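Transcriptional activator, putative (Pyrococcus furiosus, PDB 1RTW) is of unknown function but belongs to the all-helical TENA/THI-4/PQQC family and is seen here as an assembly of four chains. Local coordinates at residues V41-Y44 / Y45-N49; E79-M82 / F83-K86. One frame throughout, in Å; residues are numbered along the deposited sequence.

Contacts 1 and 2 are each a local i to i+4 ladder, on helix 33-60 and helix 66-89, two helices that follow one another in the chain. Their centres lie 11 Å apart, and the side chains of one touch those of the other. A probable hydrogen bond of 2.7 Å joins Y44 OH to E84 OE2. Nearby, D43 OD2 approaches F83 CZ at 3.3 Å, and V47 CG1 lies 3.5 Å from E79 OE1. A bound phosphate ion, probably from the crystallisation liquor, sits beside this seam, about 4 Å from the side chain of V47 and about 3 Å from that of E79, and may mark a pocket there.

Contact 1 (V41-Y44 / Y45-N49); sequences VNDY and YFVKN
With CG of Y44 anti to the backbone N (chi1 178°) and CG of K48 beside its own N (chi1 -79°), the tyrosine ring and the lysine chain meet one turn apart on helix 33-60 of this all-helical TENA/THI-4/PQQC fold. The lysine bends at its third torsion and crosses the ring at a slant, CE lying 3.9 Å from CE2 of Y44. Nearer the backbone, K48 CG lies 3.5 Å from Y44 O, the same carbonyl that accepts K48 N. A water links the two polar ends, donating to Y44 OH and weakly receiving K48 NZ; the stronger partners are E84 for the hydroxyl and D63 of the second subunit, which forms a salt bridge with the ammonium. K48 thus ties this turn to the subunit interface.

On another side of the helix, D43 sits beside V47, whose CG2 packs 3.2 Å from D43 O and 3.9 Å from D43 OD2. V47 N also bonds to D43 O at 2.8 Å, the shortest step of the ladder; F46 N to N42 O follows at 3.0 Å. Y45 and F46 send their rings toward helix 100-115, where they pack on V106 and L109. Y45 O takes two donors from opposite faces of its plane, N49 N and N49 ND2, and the amide ND2 lies 3.4 Å above the centre of the Y45 ring.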
loop_
_atom_site.group_PDB
_atom_site.type_symbol
_atom_site.label_atom_id
_atom_site.label_comp_id
_atom_site.label_asym_id
_atom_site.label_seq_id
_atom_site.Cartn_x
_atom_site.Cartn_y
_atom_site.Cartn_z
ATOM N N VAL B 41 13.138 25.455 -0.369
ATOM C CA VAL B 41 12.158 24.950 0.597
ATOM C C VAL B 41 11.235 23.906 -0.033
ATOM O O VAL B 41 10.953 22.869 0.560
ATOM C CB VAL B 41 11.295 26.112 1.155
ATOM C CG1 VAL B 41 10.170 25.593 2.007
ATOM C CG2 VAL B 41 12.165 27.078 1.978
ATOM N N ASN B 42 10.792 24.171 -1.254
ATOM C CA ASN B 42 9.894 23.256 -1.935
ATOM C C ASN B 42 10.565 22.026 -2.524
ATOM O O ASN B 42 9.994 20.936 -2.510
ATOM C CB ASN B 42 9.082 23.995 -2.989
ATOM C CG ASN B 42 8.023 24.869 -2.376
ATOM O OD1 ASN B 42 6.888 24.439 -2.164
ATOM N ND2 ASN B 42 8.386 26.103 -2.071
ATOM N N ASP B 43 11.772 22.176 -3.043
ATOM C CA ASP B 43 12.431 21.008 -3.594
ATOM C C ASP B 43 12.897 20.073 -2.481
ATOM O O ASP B 43 12.950 18.863 -2.660
ATOM C CB ASP B 43 13.591 21.394 -4.501
ATOM C CG ASP B 43 13.830 20.363 -5.582
ATOM O OD1 ASP B 43 12.907 20.120 -6.389
ATOM O OD2 ASP B 43 14.933 19.784 -5.618
ATOM N N TYR B 44 13.208 20.641 -1.320
ATOM C CA TYR B 44 13.643 19.854 -0.172
ATOM C C TYR B 44 12.500 18.924 0.228
ATOM O O TYR B 44 12.718 17.758 0.567
ATOM C CB TYR B 44 14.005 20.778 0.986
ATOM C CG TYR B 44 14.420 20.057 2.236
ATOM C CD1 TYR B 44 15.587 19.302 2.270
ATOM C CD2 TYR B 44 13.667 20.165 3.400
ATOM C CE1 TYR B 44 16.003 18.676 3.438
ATOM C CE2 TYR B 44 14.069 19.543 4.578
ATOM C CZ TYR B 44 15.240 18.804 4.586
ATOM O OH TYR B 44 15.648 18.210 5.750
ATOM N N TYR B 45 11.281 19.460 0.179
ATOM C CA TYR B 45 10.083 18.702 0.488
ATOM C C TYR B 45 9.902 17.619 -0.578
ATOM O O TYR B 45 9.567 16.478 -0.267
ATOM C CB TYR B 45 8.867 19.620 0.473
ATOM C CG TYR B 45 7.553 18.904 0.637
ATOM C CD1 TYR B 45 6.704 18.694 -0.454
ATOM C CD2 TYR B 45 7.135 18.480 1.888
ATOM C CE1 TYR B 45 5.458 18.079 -0.290
ATOM C CE2 TYR B 45 5.895 17.865 2.066
ATOM C CZ TYR B 45 5.063 17.667 0.977
ATOM O OH TYR B 45 3.848 17.051 1.185
ATOM N N PHE B 46 10.159 17.974 -1.830
ATOM C CA PHE B 46 10.020 17.011 -2.911
ATOM C C PHE B 46 11.022 15.864 -2.770
ATOM O O PHE B 46 10.665 14.710 -2.935
ATOM C CB PHE B 46 10.196 17.691 -4.281
ATOM C CG PHE B 46 10.065 16.741 -5.445
ATOM C CD1 PHE B 46 8.806 16.352 -5.905
ATOM C CD2 PHE B 46 11.190 16.161 -6.019
ATOM C CE1 PHE B 46 8.677 15.388 -6.912
ATOM C CE2 PHE B 46 11.070 15.189 -7.033
ATOM C CZ PHE B 46 9.812 14.803 -7.475
ATOM N N VAL B 47 12.272 16.190 -2.453
ATOM C CA VAL B 47 13.323 15.176 -2.325
ATOM C C VAL B 47 12.989 14.153 -1.247
ATOM O O VAL B 47 13.138 12.947 -1.459
ATOM C CB VAL B 47 14.698 15.832 -2.053
ATOM C CG1 VAL B 47 15.730 14.779 -1.695
ATOM C CG2 VAL B 47 15.153 16.635 -3.280
ATOM N N LYS B 48 12.519 14.639 -0.100
ATOM C CA LYS B 48 12.151 13.766 1.008
ATOM C C LYS B 48 11.107 12.752 0.555
ATOM O O LYS B 48 11.222 11.557 0.827
ATOM C CB LYS B 48 11.583 14.573 2.190
ATOM C CG LYS B 48 12.633 15.264 3.057
ATOM C CD LYS B 48 12.032 15.920 4.297
ATOM C CE LYS B 48 11.101 17.069 3.930
ATOM N NZ LYS B 48 10.564 17.763 5.136
ATOM N N ASN B 49 10.106 13.235 -0.169
ATOM C CA ASN B 49 9.034 12.370 -0.627
ATOM C C ASN B 49 9.406 11.539 -1.824
ATOM O O ASN B 49 8.818 10.491 -2.064
ATOM C CB ASN B 49 7.787 13.188 -0.880
ATOM C CG ASN B 49 7.173 13.673 0.402
ATOM O OD1 ASN B 49 6.675 12.871 1.196
ATOM N ND2 ASN B 49 7.234 14.980 0.638
HETATM O O HOH W 1 13.046 17.556 7.357
#

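Contact 2 (E79-M82 / F83-K86); sequences ELEM and FEKK
F83 lays the edge of its ring against the carbonyl of E79, one turn back on helix 66-89, with CD2 only 3.1 Å from E79 O and that oxygen in the plane of the ring. Setting CG beside the backbone N, chi1 of -86° swings the ring back along the helix to this oxygen, which also accepts F83 N at 3.0 Å. M82, a selenomethionine, runs extended through its first two torsions and then bends at the third (chi3 73°), which brings M82 CE to 4.1 Å from F83 CE2. Its chain crosses the phenylalanine obliquely.

E84 also folds back, over the preceding turn. Its CG, beside N (chi1 -68°), lies 3.2 Å from L80 O, and the chain, extended beyond it, carries the carboxylate back over that turn, with CD also at 3.2 Å from L80 O and OE2 3.9 Å from L80 CB. The same L80 O receives E84 N at 2.9 Å. E84 OE2 has its strongest polar partner in the hydroxyl of Y44, on helix 33-60.

K85 and K86 take the other course, with CG anti to N, and lead away from the turn before; K86 NZ is hydrogen-bonded to P148 O. K85 N to E81 O continues the ladder at 2.8 Å, and K86 N to M82 O is weak. The turn touches two helices: L80 and F83 pack on helix 33-60 at K48, L51 and D43, whereas M82 and K86 meet F152 of helix 150-157, whose ring also stands edge-to-face with F83.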
loop_
_atom_site.group_PDB
_atom_site.type_symbol
_atom_site.label_atom_id
_atom_site.label_comp_id
_atom_site.label_asym_id
_atom_site.label_seq_id
_atom_site.Cartn_x
_atom_site.Cartn_y
_atom_site.Cartn_z
ATOM N N GLU B 79 21.265 13.884 -0.768
ATOM C CA GLU B 79 20.731 15.172 -1.219
ATOM C C GLU B 79 20.120 15.948 -0.056
ATOM O O GLU B 79 20.129 17.172 -0.060
ATOM C CB GLU B 79 19.668 14.982 -2.315
ATOM C CG GLU B 79 20.188 14.465 -3.647
ATOM C CD GLU B 79 19.096 14.348 -4.712
ATOM O OE1 GLU B 79 17.940 14.757 -4.464
ATOM O OE2 GLU B 79 19.397 13.848 -5.812
ATOM N N LEU B 80 19.584 15.233 0.932
ATOM C CA LEU B 80 18.992 15.885 2.098
ATOM C C LEU B 80 20.031 16.723 2.813
ATOM O O LEU B 80 19.762 17.870 3.162
ATOM C CB LEU B 80 18.417 14.866 3.081
ATOM C CG LEU B 80 17.234 14.058 2.563
ATOM C CD1 LEU B 80 16.773 13.090 3.639
ATOM C CD2 LEU B 80 16.111 14.996 2.132
ATOM N N GLU B 81 21.210 16.140 3.035
ATOM C CA GLU B 81 22.310 16.830 3.702
ATOM C C GLU B 81 22.718 18.043 2.866
ATOM O O GLU B 81 23.001 19.110 3.400
ATOM C CB GLU B 81 23.514 15.892 3.868
ATOM C CG GLU B 81 23.198 14.560 4.550
ATOM C CD GLU B 81 24.359 13.565 4.511
ATOM O OE1 GLU B 81 24.350 12.612 5.323
ATOM O OE2 GLU B 81 25.273 13.724 3.669
HETATM N N MSE B 82 22.724 17.877 1.547
HETATM C CA MSE B 82 23.086 18.963 0.644
HETATM C C MSE B 82 22.139 20.158 0.811
HETATM O O MSE B 82 22.577 21.313 0.817
HETATM C CB MSE B 82 23.084 18.459 -0.800
HETATM C CG MSE B 82 23.273 19.542 -1.835
HETATM SE SE MSE B 82 23.376 18.864 -3.627
HETATM C CE MSE B 82 21.528 18.385 -3.889
ATOM N N PHE B 83 20.847 19.876 0.963
ATOM C CA PHE B 83 19.857 20.931 1.145
ATOM C C PHE B 83 20.020 21.555 2.527
ATOM O O PHE B 83 19.952 22.769 2.678
ATOM C CB PHE B 83 18.432 20.382 1.009
ATOM C CG PHE B 83 17.918 20.340 -0.399
ATOM C CD1 PHE B 83 17.014 21.297 -0.847
ATOM C CD2 PHE B 83 18.305 19.327 -1.273
ATOM C CE1 PHE B 83 16.502 21.252 -2.144
ATOM C CE2 PHE B 83 17.798 19.272 -2.573
ATOM C CZ PHE B 83 16.890 20.244 -3.008
ATOM N N GLU B 84 20.239 20.713 3.529
ATOM C CA GLU B 84 20.397 21.171 4.904
ATOM C C GLU B 84 21.633 22.037 5.143
ATOM O O GLU B 84 21.563 23.013 5.886
ATOM C CB GLU B 84 20.390 19.973 5.849
ATOM C CG GLU B 84 19.039 19.281 5.917
ATOM C CD GLU B 84 19.130 17.800 6.251
ATOM O OE1 GLU B 84 20.249 17.284 6.486
ATOM O OE2 GLU B 84 18.067 17.147 6.265
ATOM N N LYS B 85 22.750 21.676 4.513
ATOM C CA LYS B 85 23.998 22.427 4.650
ATOM C C LYS B 85 23.736 23.822 4.091
ATOM O O LYS B 85 23.770 24.817 4.823
ATOM C CB LYS B 85 25.126 21.759 3.846
ATOM C CG LYS B 85 26.529 21.978 4.415
ATOM C CD LYS B 85 27.606 21.779 3.353
ATOM C CE LYS B 85 27.575 22.923 2.343
ATOM N NZ LYS B 85 28.389 22.678 1.119
ATOM N N LYS B 86 23.372 23.861 2.811
ATOM C CA LYS B 86 23.085 25.101 2.105
ATOM C C LYS B 86 22.125 25.998 2.881
ATOM O O LYS B 86 22.281 27.214 2.900
ATOM C CB LYS B 86 22.504 24.786 0.729
ATOM C CG LYS B 86 22.474 25.968 -0.200
ATOM C CD LYS B 86 23.887 26.442 -0.464
ATOM C CE LYS B 86 23.913 27.681 -1.337
ATOM N NZ LYS B 86 25.308 28.169 -1.507
#